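Local coordinates for nucleoporin NUP170 (Chaetomium thermophilum, PDB 5HAX), which probably serves as a scaffold nucleoporin of the inner ring of the nuclear pore complex, at residues Leu593-Leu598 with Glu633-Phe638; Arg600-Ala605 with Val626-Asn631. One frame throughout, in Å; residues are numbered along the deposited sequence.

Both interactions use helix 622-640, and each sets one aliphatic side chain of that helix against the preceding part of the chain: Leu635 against helix 586-599 in interaction 1, and Ile628 against the loop that follows it in interaction 2. Seven residues, about two helical turns, separate Leu635 from Ile628, so both face the same way. The centres of the contacts lie about 10 Å apart, and Leu598 joins them: its O packs 3.5 Å from Ile628 CG2, and its CD2 lies 3.8 Å from Asn631 CB. Helix 663-694 borders both, with Met679 at interaction 1 and Ile686 at interaction 2. Together they form one apolar seam within the alpha-helical part of the protein.

Interaction 1. Residues Leu593-Leu598 with Glu633-Phe638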
loop_
_atom_site.group_PDB
_atom_site.type_symbol
_atom_site.label_atom_id
_atom_site.label_comp_id
_atom_site.label_asym_id
_atom_site.label_seq_id
_atom_site.Cartn_x
_atom_site.Cartn_y
_atom_site.Cartn_z
ATOM N N LEU A 593 -16.438 8.893 14.805
ATOM C CA LEU A 593 -15.641 8.098 13.876
ATOM C C LEU A 593 -14.608 8.965 13.170
ATOM O O LEU A 593 -13.423 8.617 13.115
ATOM C CB LEU A 593 -16.559 7.411 12.863
ATOM C CG LEU A 593 -15.917 6.404 11.907
ATOM C CD1 LEU A 593 -15.247 5.270 12.672
ATOM C CD2 LEU A 593 -16.965 5.859 10.946
ATOM N N TYR A 594 -15.041 10.110 12.636
ATOM C CA TYR A 594 -14.120 11.017 11.962
ATOM C C TYR A 594 -13.016 11.482 12.904
ATOM O O TYR A 594 -11.828 11.414 12.569
ATOM C CB TYR A 594 -14.891 12.212 11.400
ATOM C CG TYR A 594 -14.035 13.189 10.631
ATOM C CD1 TYR A 594 -13.163 12.749 9.647
ATOM C CD2 TYR A 594 -14.108 14.554 10.879
ATOM C CE1 TYR A 594 -12.378 13.637 8.936
ATOM C CE2 TYR A 594 -13.327 15.452 10.173
ATOM C CZ TYR A 594 -12.465 14.988 9.202
ATOM O OH TYR A 594 -11.684 15.873 8.494
ATOM N N LEU A 595 -13.392 11.958 14.096
ATOM C CA LEU A 595 -12.400 12.457 15.045
ATOM C C LEU A 595 -11.395 11.376 15.421
ATOM O O LEU A 595 -10.186 11.636 15.481
ATOM C CB LEU A 595 -13.093 12.994 16.297
ATOM C CG LEU A 595 -12.162 13.430 17.435
ATOM C CD1 LEU A 595 -11.222 14.530 16.967
ATOM C CD2 LEU A 595 -12.969 13.879 18.642
ATOM N N THR A 596 -11.879 10.162 15.694
ATOM C CA THR A 596 -10.983 9.068 16.054
ATOM C C THR A 596 -9.948 8.832 14.965
ATOM O O THR A 596 -8.750 8.710 15.243
ATOM C CB THR A 596 -11.789 7.793 16.307
ATOM O OG1 THR A 596 -12.683 8.002 17.407
ATOM C CG2 THR A 596 -10.863 6.615 16.619
ATOM N N ARG A 597 -10.396 8.773 13.710
ATOM C CA ARG A 597 -9.490 8.474 12.609
ATOM C C ARG A 597 -8.478 9.594 12.394
ATOM O O ARG A 597 -7.386 9.349 11.872
ATOM C CB ARG A 597 -10.299 8.208 11.337
ATOM C CG ARG A 597 -11.075 6.897 11.394
ATOM C CD ARG A 597 -12.079 6.756 10.257
ATOM N NE ARG A 597 -12.665 5.415 10.220
ATOM C CZ ARG A 597 -13.641 5.040 9.396
ATOM N NH1 ARG A 597 -14.158 5.904 8.532
ATOM N NH2 ARG A 597 -14.104 3.798 9.439
ATOM N N LEU A 598 -8.811 10.821 12.801
ATOM C CA LEU A 598 -7.853 11.917 12.690
ATOM C C LEU A 598 -6.695 11.769 13.674
ATOM O O LEU A 598 -5.603 12.290 13.418
ATOM C CB LEU A 598 -8.551 13.261 12.907
ATOM C CG LEU A 598 -9.528 13.746 11.836
ATOM C CD1 LEU A 598 -10.122 15.080 12.266
ATOM C CD2 LEU A 598 -8.869 13.870 10.468
ATOM N N GLU A 633 -8.877 21.279 14.197
ATOM C CA GLU A 633 -9.368 22.649 14.306
ATOM C C GLU A 633 -10.395 22.965 13.226
ATOM O O GLU A 633 -11.399 23.635 13.497
ATOM C CB GLU A 633 -8.196 23.628 14.237
ATOM C CG GLU A 633 -7.363 23.676 15.511
ATOM C CD GLU A 633 -8.127 24.256 16.692
ATOM O OE1 GLU A 633 -7.642 24.133 17.836
ATOM O OE2 GLU A 633 -9.214 24.835 16.479
ATOM N N ARG A 634 -10.164 22.503 11.994
ATOM C CA ARG A 634 -11.149 22.716 10.938
ATOM C C ARG A 634 -12.464 22.022 11.269
ATOM O O ARG A 634 -13.544 22.535 10.953
ATOM C CB ARG A 634 -10.608 22.231 9.593
ATOM C CG ARG A 634 -9.809 23.282 8.835
ATOM C CD ARG A 634 -9.937 23.120 7.325
ATOM N NE ARG A 634 -11.306 23.328 6.856
ATOM C CZ ARG A 634 -11.642 23.539 5.585
ATOM N NH1 ARG A 634 -12.915 23.714 5.254
ATOM N NH2 ARG A 634 -10.708 23.580 4.642
ATOM N N LEU A 635 -12.392 20.851 11.907
ATOM C CA LEU A 635 -13.605 20.190 12.377
ATOM C C LEU A 635 -14.309 21.037 13.431
ATOM O O LEU A 635 -15.530 21.226 13.383
ATOM C CB LEU A 635 -13.265 18.805 12.933
ATOM C CG LEU A 635 -14.397 18.040 13.626
ATOM C CD1 LEU A 635 -15.588 17.846 12.693
ATOM C CD2 LEU A 635 -13.889 16.700 14.135
ATOM N N ARG A 636 -13.548 21.565 14.391
ATOM C CA ARG A 636 -14.125 22.441 15.406
ATOM C C ARG A 636 -14.735 23.685 14.774
ATOM O O ARG A 636 -15.860 24.079 15.106
ATOM C CB ARG A 636 -13.056 22.827 16.427
ATOM C CG ARG A 636 -12.939 21.857 17.586
ATOM C CD ARG A 636 -11.613 22.002 18.318
ATOM N NE ARG A 636 -11.299 23.388 18.654
ATOM C CZ ARG A 636 -11.927 24.099 19.584
ATOM N NH1 ARG A 636 -11.561 25.351 19.820
ATOM N NH2 ARG A 636 -12.925 23.565 20.275
ATOM N N ASN A 637 -14.002 24.319 13.857
ATOM C CA ASN A 637 -14.520 25.494 13.166
ATOM C C ASN A 637 -15.825 25.179 12.447
ATOM O O ASN A 637 -16.733 26.017 12.396
ATOM C CB ASN A 637 -13.475 26.014 12.179
ATOM C CG ASN A 637 -13.959 27.215 11.393
ATOM O OD1 ASN A 637 -14.677 28.068 11.916
ATOM N ND2 ASN A 637 -13.573 27.282 10.124
ATOM N N PHE A 638 -15.939 23.973 11.887
ATOM C CA PHE A 638 -17.159 23.595 11.181
ATOM C C PHE A 638 -18.338 23.483 12.138
ATOM O O PHE A 638 -19.458 23.887 11.801
ATOM C CB PHE A 638 -16.947 22.277 10.437
ATOM C CG PHE A 638 -18.215 21.676 9.902
ATOM C CD1 PHE A 638 -18.768 22.131 8.716
ATOM C CD2 PHE A 638 -18.857 20.657 10.586
ATOM C CE1 PHE A 638 -19.935 21.583 8.222
ATOM C CE2 PHE A 638 -20.023 20.103 10.098
ATOM C CZ PHE A 638 -20.563 20.566 8.914
#
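Tyr594 (chi1 -178°) and Leu635 (chi1 173°) both carry CG trans to the backbone nitrogen, and these extended first torsions send the two side chains across the gap between their helices. They pass alongside one another in opposite directions, so that the forked end of the leucine lies beside the tyrosine ring. Leu635 CD2 comes to 3.9 Å from Tyr594 CD2, while the other methyl, CD1, lies 4.1 Å from Tyr594 CE2. Both sit beside the ring's CD2-CE2 bond, leucine CD2 off the ring plane and approaching obliquely, leucine CD1 close to that plane. Leu595 adds a looser contact near its backbone, with CB 4.4 Å from Leu635 CD2. From within its own helix, Leu598 CD1 packs over one face of the Tyr594 ring near the rim, 3.8 Å above its plane.

Leucine suits this place because its two branches spread over the flank of a ring. Tyrosine offers a broad apolar surface while carrying its hydroxyl beyond the contact, where OH is hydrogen-bonded to Gln536. On another side of helix 622-640, Glu633 and Arg636 form a salt bridge one turn apart, with a weak bond from NE to OE2.

The surroundings enclose the pair: Phe467 meets Tyr594 edge-to-face, Leu530 of helix 522-533 touches Tyr594, and Met679 of helix 663-694 packs against both Leu595 and Leu635.

Interaction 2. Residues Arg600-Ala605 with Val626-Asn631; sequences RTLWKA and VTIQEN
Leu602 overlaps the far end of Ile628, the two side chains reaching toward each other tip to tip. Leu602 CD1 and Ile628 CD1 are 3.4 Å apart, closer than two methyl groups normally pack, and Leu602 has an unusual chi1 of -106°, away from a staggered arrangement; the exact closeness should be read with caution. The second leucine methyl, CD2, sits at an ordinary 3.9 Å from Ile628 CD1 and also approaches Ile628 CG2 at 4.1 Å. Ile628 extends its longer branch through an almost straight chi2 of 171°, which carries CD1 to the outer end, while CG2 stays closer to the helix. Thr601 crosses at an angle, with OG1 3.8 Å from the same CD1.

Leu602 also begins a type I beta turn closed by the hydrogen bond from Ala605 N to Leu602 O. Ile686 of helix 663-694 touches both Leu602 and Ile628, and Tyr717 touches Leu602.

Branched aliphatic residues fit a buried place between a turn and a helix, since they fill it without needing polar partners. With methyl groups doing nearly all the touching, this contact depends on dispersion and the exclusion of water, and therefore on shape more than on bond direction.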
loop_
_atom_site.group_PDB
_atom_site.type_symbol
_atom_site.label_atom_id
_atom_site.label_comp_id
_atom_site.label_asym_id
_atom_site.label_seq_id
_atom_site.Cartn_x
_atom_site.Cartn_y
_atom_site.Cartn_z
ATOM N N ARG A 600 -5.821 8.589 15.215
ATOM C CA ARG A 600 -5.529 7.183 15.481
ATOM C C ARG A 600 -4.029 6.920 15.584
ATOM O O ARG A 600 -3.607 6.043 16.347
ATOM C CB ARG A 600 -6.152 6.300 14.397
ATOM C CG ARG A 600 -5.428 6.340 13.066
ATOM C CD ARG A 600 -6.309 5.829 11.934
ATOM N NE ARG A 600 -6.815 4.480 12.183
ATOM C CZ ARG A 600 -6.205 3.357 11.803
ATOM N NH1 ARG A 600 -6.755 2.181 12.077
ATOM N NH2 ARG A 600 -5.050 3.401 11.151
ATOM N N THR A 601 -3.210 7.664 14.837
ATOM C CA THR A 601 -1.762 7.497 14.924
ATOM C C THR A 601 -1.179 8.053 16.219
ATOM O O THR A 601 -0.022 7.754 16.531
ATOM C CB THR A 601 -1.068 8.178 13.741
ATOM O OG1 THR A 601 -1.317 9.589 13.782
ATOM C CG2 THR A 601 -1.564 7.612 12.416
ATOM N N LEU A 602 -1.949 8.841 16.971
ATOM C CA LEU A 602 -1.480 9.520 18.176
ATOM C C LEU A 602 -1.928 8.832 19.457
ATOM O O LEU A 602 -1.109 8.580 20.346
ATOM C CB LEU A 602 -1.996 10.965 18.185
ATOM C CG LEU A 602 -1.009 12.089 17.887
ATOM C CD1 LEU A 602 -0.245 11.817 16.606
ATOM C CD2 LEU A 602 -1.760 13.410 17.795
ATOM N N TRP A 603 -3.221 8.512 19.544
ATOM C CA TRP A 603 -3.896 8.170 20.791
ATOM C C TRP A 603 -3.068 7.282 21.717
ATOM O O TRP A 603 -2.706 7.690 22.827
ATOM C CB TRP A 603 -5.226 7.496 20.444
ATOM C CG TRP A 603 -6.211 7.463 21.563
ATOM C CD1 TRP A 603 -6.573 6.378 22.302
ATOM C CD2 TRP A 603 -6.973 8.567 22.067
ATOM N NE1 TRP A 603 -7.515 6.734 23.235
ATOM C CE2 TRP A 603 -7.777 8.074 23.112
ATOM C CE3 TRP A 603 -7.055 9.922 21.734
ATOM C CZ2 TRP A 603 -8.650 8.887 23.829
ATOM C CZ3 TRP A 603 -7.923 10.730 22.449
ATOM C CH2 TRP A 603 -8.708 10.209 23.485
ATOM N N LYS A 604 -2.759 6.065 21.280
ATOM C CA LYS A 604 -2.075 5.095 22.127
ATOM C C LYS A 604 -0.558 5.212 22.068
ATOM O O LYS A 604 0.133 4.448 22.751
ATOM C CB LYS A 604 -2.495 3.673 21.738
ATOM C CG LYS A 604 -3.960 3.363 22.012
ATOM C CD LYS A 604 -4.254 3.305 23.504
ATOM C CE LYS A 604 -5.713 2.976 23.770
ATOM N NZ LYS A 604 -5.991 2.827 25.222
ATOM N N ALA A 605 -0.024 6.145 21.287
ATOM C CA ALA A 605 1.416 6.297 21.163
ATOM C C ALA A 605 1.990 7.064 22.349
ATOM O O ALA A 605 1.343 7.945 22.922
ATOM C CB ALA A 605 1.768 7.025 19.867
ATOM N N VAL A 626 1.252 18.847 13.278
ATOM C CA VAL A 626 0.648 20.073 12.761
ATOM C C VAL A 626 -0.593 19.746 11.939
ATOM O O VAL A 626 -1.668 20.317 12.158
ATOM C CB VAL A 626 1.677 20.866 11.933
ATOM C CG1 VAL A 626 1.007 22.015 11.181
ATOM C CG2 VAL A 626 2.787 21.391 12.831
ATOM N N THR A 627 -0.461 18.834 10.973
ATOM C CA THR A 627 -1.592 18.499 10.112
ATOM C C THR A 627 -2.753 17.936 10.920
ATOM O O THR A 627 -3.916 18.273 10.668
ATOM C CB THR A 627 -1.161 17.500 9.036
ATOM O OG1 THR A 627 -0.703 16.292 9.656
ATOM C CG2 THR A 627 -0.048 18.082 8.176
ATOM N N ILE A 628 -2.460 17.074 11.896
ATOM C CA ILE A 628 -3.513 16.534 12.752
ATOM C C ILE A 628 -4.240 17.668 13.463
ATOM O O ILE A 628 -5.475 17.718 13.492
ATOM C CB ILE A 628 -2.925 15.524 13.754
ATOM C CG1 ILE A 628 -2.405 14.289 13.015
ATOM C CG2 ILE A 628 -3.975 15.113 14.787
ATOM C CD1 ILE A 628 -1.610 13.345 13.888
ATOM N N GLN A 629 -3.477 18.603 14.040
ATOM C CA GLN A 629 -4.083 19.730 14.741
ATOM C C GLN A 629 -4.937 20.572 13.802
ATOM O O GLN A 629 -6.047 20.983 14.161
ATOM C CB GLN A 629 -2.998 20.590 15.384
ATOM C CG GLN A 629 -3.534 21.828 16.077
ATOM C CD GLN A 629 -2.464 22.572 16.847
ATOM O OE1 GLN A 629 -2.664 22.948 18.002
ATOM N NE2 GLN A 629 -1.323 22.796 16.208
ATOM N N GLU A 630 -4.431 20.849 12.599
ATOM C CA GLU A 630 -5.210 21.609 11.629
ATOM C C GLU A 630 -6.521 20.905 11.309
ATOM O O GLU A 630 -7.578 21.545 11.242
ATOM C CB GLU A 630 -4.395 21.822 10.354
ATOM C CG GLU A 630 -3.216 22.768 10.519
ATOM C CD GLU A 630 -2.389 22.891 9.253
ATOM O OE1 GLU A 630 -2.735 22.236 8.247
ATOM O OE2 GLU A 630 -1.390 23.641 9.265
ATOM N N ASN A 631 -6.474 19.584 11.113
ATOM C CA ASN A 631 -7.691 18.833 10.824
ATOM C C ASN A 631 -8.677 18.915 11.982
ATOM O O ASN A 631 -9.878 19.120 11.769
ATOM C CB ASN A 631 -7.350 17.375 10.515
ATOM C CG ASN A 631 -6.685 17.202 9.162
ATOM O OD1 ASN A 631 -6.808 18.052 8.280
ATOM N ND2 ASN A 631 -5.981 16.089 8.990
#